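PDB 2B5W: glucose 1-dehydrogenase, which catalyses the oxidation of D-glucose and several other aldose sugars to the corresponding gluconate or glyconate, using NADP(+) in preference to NAD(+). Local coordinates for residues N201-G206 and E241-I246; M191-D196 and E219-T224. The protein carries 1 engineered substitution. All blocks are in the same frame, centred on the assembly; numbering follows the deposited sequence.

Contact 1. Residues N201-G206 and E241-I246. With NAP (NADP nicotinamide-adenine-dinucleotide phosphate), chain I.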
loop_
_atom_site.group_PDB
_atom_site.type_symbol
_atom_site.label_atom_id
_atom_site.label_comp_id
_atom_site.label_asym_id
_atom_site.label_seq_id
_atom_site.Cartn_x
_atom_site.Cartn_y
_atom_site.Cartn_z
ATOM N N ASN A 201 14.235 17.388 -0.458
ATOM C CA ASN A 201 15.264 16.821 0.419
ATOM C C ASN A 201 15.396 15.329 0.168
ATOM O O ASN A 201 14.423 14.576 0.291
ATOM C CB ASN A 201 14.945 17.075 1.880
ATOM C CG ASN A 201 14.822 18.531 2.184
ATOM O OD1 ASN A 201 13.751 19.018 2.559
ATOM N ND2 ASN A 201 15.884 19.248 1.971
ATOM N N LEU A 202 16.582 14.921 -0.260
ATOM C CA LEU A 202 16.881 13.539 -0.592
ATOM C C LEU A 202 17.911 12.896 0.355
ATOM O O LEU A 202 18.876 13.534 0.789
ATOM C CB LEU A 202 17.383 13.450 -2.040
ATOM C CG LEU A 202 16.482 14.011 -3.120
ATOM C CD1 LEU A 202 17.275 14.055 -4.449
ATOM C CD2 LEU A 202 15.198 13.253 -3.215
ATOM N N TYR A 203 17.745 11.602 0.574
ATOM C CA TYR A 203 18.538 10.827 1.535
ATOM C C TYR A 203 18.794 9.457 0.946
ATOM O O TYR A 203 17.948 8.936 0.225
ATOM C CB TYR A 203 17.757 10.726 2.827
ATOM C CG TYR A 203 17.448 12.060 3.468
ATOM C CD1 TYR A 203 16.323 12.773 3.115
ATOM C CD2 TYR A 203 18.257 12.578 4.490
ATOM C CE1 TYR A 203 15.997 13.987 3.684
ATOM C CE2 TYR A 203 17.933 13.791 5.074
ATOM C CZ TYR A 203 16.818 14.499 4.662
ATOM O OH TYR A 203 16.485 15.706 5.230
ATOM N N CYS A 204 19.939 8.854 1.223
ATOM C CA CYS A 204 20.227 7.507 0.737
ATOM C C CYS A 204 20.994 6.718 1.807
ATOM O O CYS A 204 21.965 7.209 2.347
ATOM C CB CYS A 204 20.968 7.513 -0.580
ATOM S SG CYS A 204 21.355 5.926 -1.272
ATOM N N LEU A 205 20.502 5.528 2.109
ATOM C CA LEU A 205 21.065 4.654 3.146
ATOM C C LEU A 205 22.103 3.709 2.578
ATOM O O LEU A 205 21.863 3.000 1.600
ATOM C CB LEU A 205 19.951 3.811 3.768
ATOM C CG LEU A 205 20.303 3.063 5.069
ATOM C CD1 LEU A 205 20.140 3.993 6.245
ATOM C CD2 LEU A 205 19.421 1.807 5.208
ATOM N N GLY A 206 23.250 3.623 3.257
ATOM C CA GLY A 206 24.292 2.663 2.943
ATOM C C GLY A 206 25.010 2.273 4.239
ATOM O O GLY A 206 24.577 2.687 5.306
ATOM N N GLU A 241 14.757 13.827 9.239
ATOM C CA GLU A 241 13.338 14.175 9.208
ATOM C C GLU A 241 12.516 12.955 8.785
ATOM O O GLU A 241 13.060 11.956 8.326
ATOM C CB GLU A 241 13.066 15.309 8.218
ATOM C CG GLU A 241 13.425 14.980 6.770
ATOM C CD GLU A 241 13.178 16.126 5.812
ATOM O OE1 GLU A 241 12.088 16.740 5.806
ATOM O OE2 GLU A 241 14.110 16.466 5.041
ATOM N N GLN A 242 11.209 13.035 8.968
ATOM C CA GLN A 242 10.330 11.985 8.456
ATOM C C GLN A 242 10.306 12.065 6.944
ATOM O O GLN A 242 10.359 13.150 6.369
ATOM C CB GLN A 242 8.908 12.186 8.964
ATOM C CG GLN A 242 8.781 12.419 10.452
ATOM C CD GLN A 242 7.350 12.726 10.809
ATOM O OE1 GLN A 242 6.893 13.866 10.729
ATOM N NE2 GLN A 242 6.629 11.701 11.110
ATOM N N MET A 243 10.134 10.911 6.315
ATOM C CA MET A 243 10.329 10.790 4.870
ATOM C C MET A 243 8.970 10.543 4.220
ATOM O O MET A 243 8.274 9.557 4.535
ATOM C CB MET A 243 11.290 9.651 4.575
ATOM C CG MET A 243 12.670 9.771 5.242
ATOM S SD MET A 243 13.480 11.209 4.640
ATOM C CE MET A 243 14.949 11.259 5.762
ATOM N N ASP A 244 8.549 11.427 3.328
ATOM C CA ASP A 244 7.284 11.247 2.623
ATOM C C ASP A 244 7.265 10.024 1.734
ATOM O O ASP A 244 6.204 9.377 1.585
ATOM C CB ASP A 244 6.955 12.453 1.800
ATOM C CG ASP A 244 6.772 13.678 2.627
ATOM O OD1 ASP A 244 5.924 13.644 3.552
ATOM O OD2 ASP A 244 7.428 14.723 2.423
ATOM N N PHE A 245 8.405 9.703 1.139
ATOM C CA PHE A 245 8.509 8.580 0.222
ATOM C C PHE A 245 9.757 7.799 0.581
ATOM O O PHE A 245 10.828 8.398 0.753
ATOM C CB PHE A 245 8.598 9.021 -1.240
ATOM C CG PHE A 245 8.687 7.872 -2.175
ATOM C CD1 PHE A 245 7.706 6.883 -2.164
ATOM C CD2 PHE A 245 9.760 7.696 -3.029
ATOM C CE1 PHE A 245 7.798 5.815 -2.981
ATOM C CE2 PHE A 245 9.830 6.620 -3.848
ATOM C CZ PHE A 245 8.844 5.664 -3.797
ATOM N N ILE A 246 9.619 6.497 0.761
ATOM C CA ILE A 246 10.761 5.607 0.925
ATOM C C ILE A 246 10.773 4.562 -0.177
ATOM O O ILE A 246 9.741 3.987 -0.507
ATOM C CB ILE A 246 10.721 4.959 2.325
ATOM C CG1 ILE A 246 10.900 6.050 3.377
ATOM C CG2 ILE A 246 11.784 3.868 2.427
ATOM C CD1 ILE A 246 10.813 5.556 4.832
HETATM P PA NAP I . 22.896 -4.620 -4.701
HETATM O O1A NAP I . 23.238 -5.853 -4.013
HETATM O O2A NAP I . 23.959 -4.172 -5.714
HETATM O O5B NAP I . 22.693 -3.432 -3.683
HETATM C C5B NAP I . 22.135 -3.569 -2.404
HETATM C C4B NAP I . 22.861 -2.500 -1.617
HETATM O O4B NAP I . 22.217 -2.376 -0.369
HETATM C C3B NAP I . 24.345 -2.822 -1.358
HETATM O O3B NAP I . 25.221 -1.825 -1.859
HETATM C C2B NAP I . 24.428 -2.944 0.164
HETATM O O2B NAP I . 25.580 -2.358 0.748
HETATM C C1B NAP I . 23.201 -2.194 0.625
HETATM N N9A NAP I . 22.705 -2.715 1.885
HETATM C C8A NAP I . 22.297 -4.003 2.143
HETATM N N7A NAP I . 21.916 -4.075 3.433
HETATM C C5A NAP I . 22.124 -2.847 4.014
HETATM C C6A NAP I . 21.931 -2.328 5.298
HETATM N N6A NAP I . 21.505 -3.083 6.332
HETATM N N1A NAP I . 22.236 -1.010 5.547
HETATM C C2A NAP I . 22.704 -0.185 4.546
HETATM N N3A NAP I . 22.905 -0.684 3.271
HETATM C C4A NAP I . 22.605 -1.980 3.013
HETATM O O3 NAP I . 21.594 -4.811 -5.600
HETATM P PN NAP I . 20.878 -3.837 -6.676
HETATM O O1N NAP I . 20.994 -2.398 -6.300
HETATM O O2N NAP I . 21.152 -4.255 -8.088
HETATM O O5D NAP I . 19.476 -4.402 -6.158
HETATM C C5D NAP I . 18.910 -3.932 -4.950
HETATM C C4D NAP I . 17.788 -4.857 -4.484
HETATM O O4D NAP I . 16.731 -4.787 -5.445
HETATM C C3D NAP I . 18.194 -6.330 -4.389
HETATM O O3D NAP I . 17.633 -6.936 -3.241
HETATM C C2D NAP I . 17.627 -6.922 -5.674
HETATM O O2D NAP I . 17.403 -8.308 -5.648
HETATM C C1D NAP I . 16.344 -6.106 -5.829
HETATM N N1N NAP I . 15.828 -5.956 -7.195
HETATM C C2N NAP I . 14.486 -6.139 -7.321
HETATM C C3N NAP I . 13.890 -5.932 -8.533
HETATM C C7N NAP I . 12.390 -5.979 -8.535
HETATM O O7N NAP I . 11.874 -5.963 -9.828
HETATM N N7N NAP I . 11.703 -6.035 -7.361
HETATM C C4N NAP I . 14.626 -5.576 -9.670
HETATM C C5N NAP I . 15.993 -5.381 -9.523
HETATM C C6N NAP I . 16.590 -5.548 -8.264
HETATM P P2B NAP I . 26.968 -3.224 1.000
HETATM O O1X NAP I . 27.591 -3.607 -0.240
HETATM O O2X NAP I . 27.814 -2.249 1.844
HETATM O O3X NAP I . 26.629 -4.470 1.826
#
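Tyr-203 meets Glu-241 and Met-243 with different parts of its side chain. The polar part is one short hydrogen bond. The hydroxyl OH of Tyr-203 donates to OE2 of Glu-241 at 2.5 Å. OE2 takes it on its anti lone pair, the one turned away from the other oxygen. The carboxylate stands nearly perpendicular to the ring, the planes 89° apart, and OE2 lies at the ring edge, near its plane. CG of Glu-241 sits between the backbone N and carbonyl carbon (chi1 61°), and the chain then runs extended to bring the carboxylate to the hydroxyl. The same OE2 lies 3.3 Å from CB of Asn-201, a van der Waals contact.

The apolar part lies over one face of the ring. The methyl CE of Met-243 is 3.4 Å from the ring centroid of Tyr-203 and almost on the ring normal, a CH-pi contact. The sulfur SD of Met-243 is farther out, 4.2 Å from that centroid, in an oblique Met-aromatic contact. A bend at chi2 (-62°) lets the end of this methionine come nearer than its CB direction suggests. Phe-177 of the strand 175-179 touches both Tyr-203 and Met-243.

The far end of the strand 201-206 meets the NADP adenine. C of Gly-206 lies 3.4 Å from C2A of the NADP adenine, and CD2 of Leu-205 is 3.9 Å from the same atom. The strand belongs to the Rossmann-type domain of this zinc-containing alcohol dehydrogenase.

A phenylalanine here in place of Tyr-203 would probably leave OE2 of Glu-241 without its hydroxyl partner and the carboxylate freer to turn. The phenol thus holds a carboxylate oxygen at its edge and a methionine methyl over its face, tying Glu-241 of the loop and Met-243 of the strand 243-248 to the strand 201-206.

Contact 2. Residues M191-D196 and E219-T224; sequences MLKVDD and EELDAT
Lys-193 reaches from its helix to the backbone of Leu-221. Its NZ donates a hydrogen bond to the carbonyl O of Leu-221 at 2.8 Å. The ammonium comes from above the carbonyl plane, 48° out of it, and the C=O...N angle is 131°. The bond therefore does not follow a lone pair. The aliphatic part of the lysine adds to the contact: CD of Lys-193 lies 3.9 Å from CD2 of Leu-221. NZ of Lys-193 also comes within 3.9 Å of CB of Asp-222, but the charged atoms do not touch. OD2 of Asp-222 stays 5.0 Å from NZ of Lys-193, so the opposite charges may attract only weakly.

The shape of the lysine explains this reach. CG is anti to the backbone N, and the chain stays extended until a bend at chi4 (79°) turns NZ to the carbonyl. CD and CE then lie beside the same oxygen.

The turn just after helix 213-220 presents that oxygen. Asp-222 has positive phi, and its N bonds to O of Glu-219 at 2.9 Å. This is one of two bonds back into the last turn that, with the positive phi, make a Schellman motif. Leu-221 also packs on Trp-322 and Phe-323 of the helix 321-327. Lys-193 touches Leu-202 of the strand 201-206, which Ala-223 touches too. Glu-219 forms a salt bridge with Arg-210.

The ammonium of Lys-193, an exposed residue, is likely to suit the partial negative charge of the nearby helix C-terminus. The contact links helix 183-194 to the turn that follows helix 213-220. These helices belong to the consecutive beta-alpha-beta crossovers of a Rossmann-type nucleotide-binding domain, with the Schellman turn leading into the strand 224-227.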
loop_
_atom_site.group_PDB
_atom_site.type_symbol
_atom_site.label_atom_id
_atom_site.label_comp_id
_atom_site.label_asym_id
_atom_site.label_seq_id
_atom_site.Cartn_x
_atom_site.Cartn_y
_atom_site.Cartn_z
ATOM N N MET A 191 16.792 9.537 -10.220
ATOM C CA MET A 191 15.436 9.670 -10.734
ATOM C C MET A 191 14.522 10.512 -9.813
ATOM O O MET A 191 13.742 11.319 -10.268
ATOM C CB MET A 191 14.787 8.310 -10.987
ATOM C CG MET A 191 15.522 7.487 -12.030
ATOM S SD MET A 191 14.889 5.807 -12.187
ATOM C CE MET A 191 13.162 6.145 -12.641
ATOM N N LEU A 192 14.612 10.309 -8.515
ATOM C CA LEU A 192 13.810 11.054 -7.565
ATOM C C LEU A 192 14.190 12.532 -7.585
ATOM O O LEU A 192 13.338 13.387 -7.443
ATOM C CB LEU A 192 13.902 10.466 -6.142
ATOM C CG LEU A 192 13.259 9.089 -6.020
ATOM C CD1 LEU A 192 13.655 8.406 -4.723
ATOM C CD2 LEU A 192 11.719 9.163 -6.111
ATOM N N LYS A 193 15.459 12.837 -7.829
ATOM C CA LYS A 193 15.865 14.223 -7.879
ATOM C C LYS A 193 15.130 14.974 -8.977
ATOM O O LYS A 193 14.853 16.176 -8.849
ATOM C CB LYS A 193 17.375 14.296 -8.107
ATOM C CG LYS A 193 17.943 15.691 -8.056
ATOM C CD LYS A 193 19.445 15.638 -8.129
ATOM C CE LYS A 193 20.084 17.027 -8.168
ATOM N NZ LYS A 193 20.105 17.588 -6.817
ATOM N N VAL A 194 14.869 14.280 -10.100
ATOM C CA VAL A 194 14.217 14.908 -11.239
ATOM C C VAL A 194 12.724 14.596 -11.385
ATOM O O VAL A 194 12.077 15.073 -12.340
ATOM C CB VAL A 194 14.970 14.630 -12.596
ATOM C CG1 VAL A 194 16.384 15.126 -12.513
ATOM C CG2 VAL A 194 14.917 13.175 -12.977
ATOM N N ASP A 195 12.185 13.860 -10.420
ATOM C CA ASP A 195 10.802 13.425 -10.426
ATOM C C ASP A 195 9.870 14.634 -10.435
ATOM O O ASP A 195 10.132 15.632 -9.764
ATOM C CB ASP A 195 10.576 12.508 -9.205
ATOM C CG ASP A 195 9.243 11.759 -9.192
ATOM O OD1 ASP A 195 8.170 12.366 -9.332
ATOM O OD2 ASP A 195 9.228 10.527 -8.936
ATOM N N ASP A 196 8.794 14.529 -11.221
ATOM C CA ASP A 196 7.764 15.563 -11.293
ATOM C C ASP A 196 7.102 15.880 -9.937
ATOM O O ASP A 196 6.504 16.942 -9.799
ATOM C CB ASP A 196 6.655 15.162 -12.298
ATOM C CG ASP A 196 7.127 15.117 -13.769
ATOM O OD1 ASP A 196 8.123 15.771 -14.138
ATOM O OD2 ASP A 196 6.509 14.441 -14.628
ATOM N N GLU A 219 26.329 12.265 -2.445
ATOM C CA GLU A 219 26.584 13.644 -2.051
ATOM C C GLU A 219 26.619 14.624 -3.227
ATOM O O GLU A 219 26.210 15.771 -3.099
ATOM C CB GLU A 219 27.855 13.689 -1.176
ATOM C CG GLU A 219 27.582 12.989 0.143
ATOM C CD GLU A 219 28.707 13.116 1.181
ATOM O OE1 GLU A 219 29.874 13.185 0.771
ATOM O OE2 GLU A 219 28.413 13.089 2.398
ATOM N N GLU A 220 27.121 14.164 -4.367
ATOM C CA GLU A 220 27.188 14.974 -5.576
ATOM C C GLU A 220 25.794 15.261 -6.135
ATOM O O GLU A 220 25.546 16.330 -6.692
ATOM C CB GLU A 220 28.127 14.354 -6.593
ATOM C CG GLU A 220 28.476 15.271 -7.748
ATOM C CD GLU A 220 29.414 16.400 -7.344
ATOM O OE1 GLU A 220 30.137 16.265 -6.331
ATOM O OE2 GLU A 220 29.408 17.425 -8.049
ATOM N N LEU A 221 24.850 14.362 -5.859
ATOM C CA LEU A 221 23.429 14.620 -6.140
ATOM C C LEU A 221 22.751 15.562 -5.145
ATOM O O LEU A 221 21.539 15.792 -5.227
ATOM C CB LEU A 221 22.648 13.301 -6.165
ATOM C CG LEU A 221 22.920 12.414 -7.385
ATOM C CD1 LEU A 221 22.401 10.986 -7.160
ATOM C CD2 LEU A 221 22.254 13.033 -8.595
ATOM N N ASP A 222 23.521 16.114 -4.216
ATOM C CA ASP A 222 22.992 16.947 -3.109
ATOM C C ASP A 222 22.082 16.177 -2.145
ATOM O O ASP A 222 21.286 16.777 -1.425
ATOM C CB ASP A 222 22.238 18.160 -3.636
ATOM C CG ASP A 222 22.162 19.283 -2.645
ATOM O OD1 ASP A 222 23.158 19.511 -1.929
ATOM O OD2 ASP A 222 21.140 19.983 -2.514
ATOM N N ALA A 223 22.242 14.862 -2.083
ATOM C CA ALA A 223 21.518 14.057 -1.108
ATOM C C ALA A 223 22.377 13.798 0.122
ATOM O O ALA A 223 23.604 13.925 0.094
ATOM C CB ALA A 223 21.044 12.727 -1.756
ATOM N N THR A 224 21.718 13.443 1.214
ATOM C CA THR A 224 22.398 13.114 2.448
ATOM C C THR A 224 22.633 11.625 2.560
ATOM O O THR A 224 21.691 10.802 2.459
ATOM C CB THR A 224 21.558 13.584 3.641
ATOM O OG1 THR A 224 21.472 15.016 3.678
ATOM C CG2 THR A 224 22.199 13.130 4.964
#

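Contacts 1 and 2 lie side by side, their centres about 11 Å apart, and their segments alternate along the chain. The strands 201-206 and 224-227 join them: Leu-202 O is 2.9 Å from Thr-224 N, and Thr-224 O is 2.9 Å from Cys-204 N, both probable hydrogen bonds of the parallel sheet. Tyr-203 CD2 also packs on Thr-224 CB, 3.6 Å away. The strand 201-206 of contact 1 runs on to the cofactor. Contact 2 is farther off, with the side chain of Leu-221 about 13 Å from the NADP. The side chain of Asn-181, which binds NADP(+), is about 11 Å from that of Tyr-203 and about 10 Å from that of Leu-221.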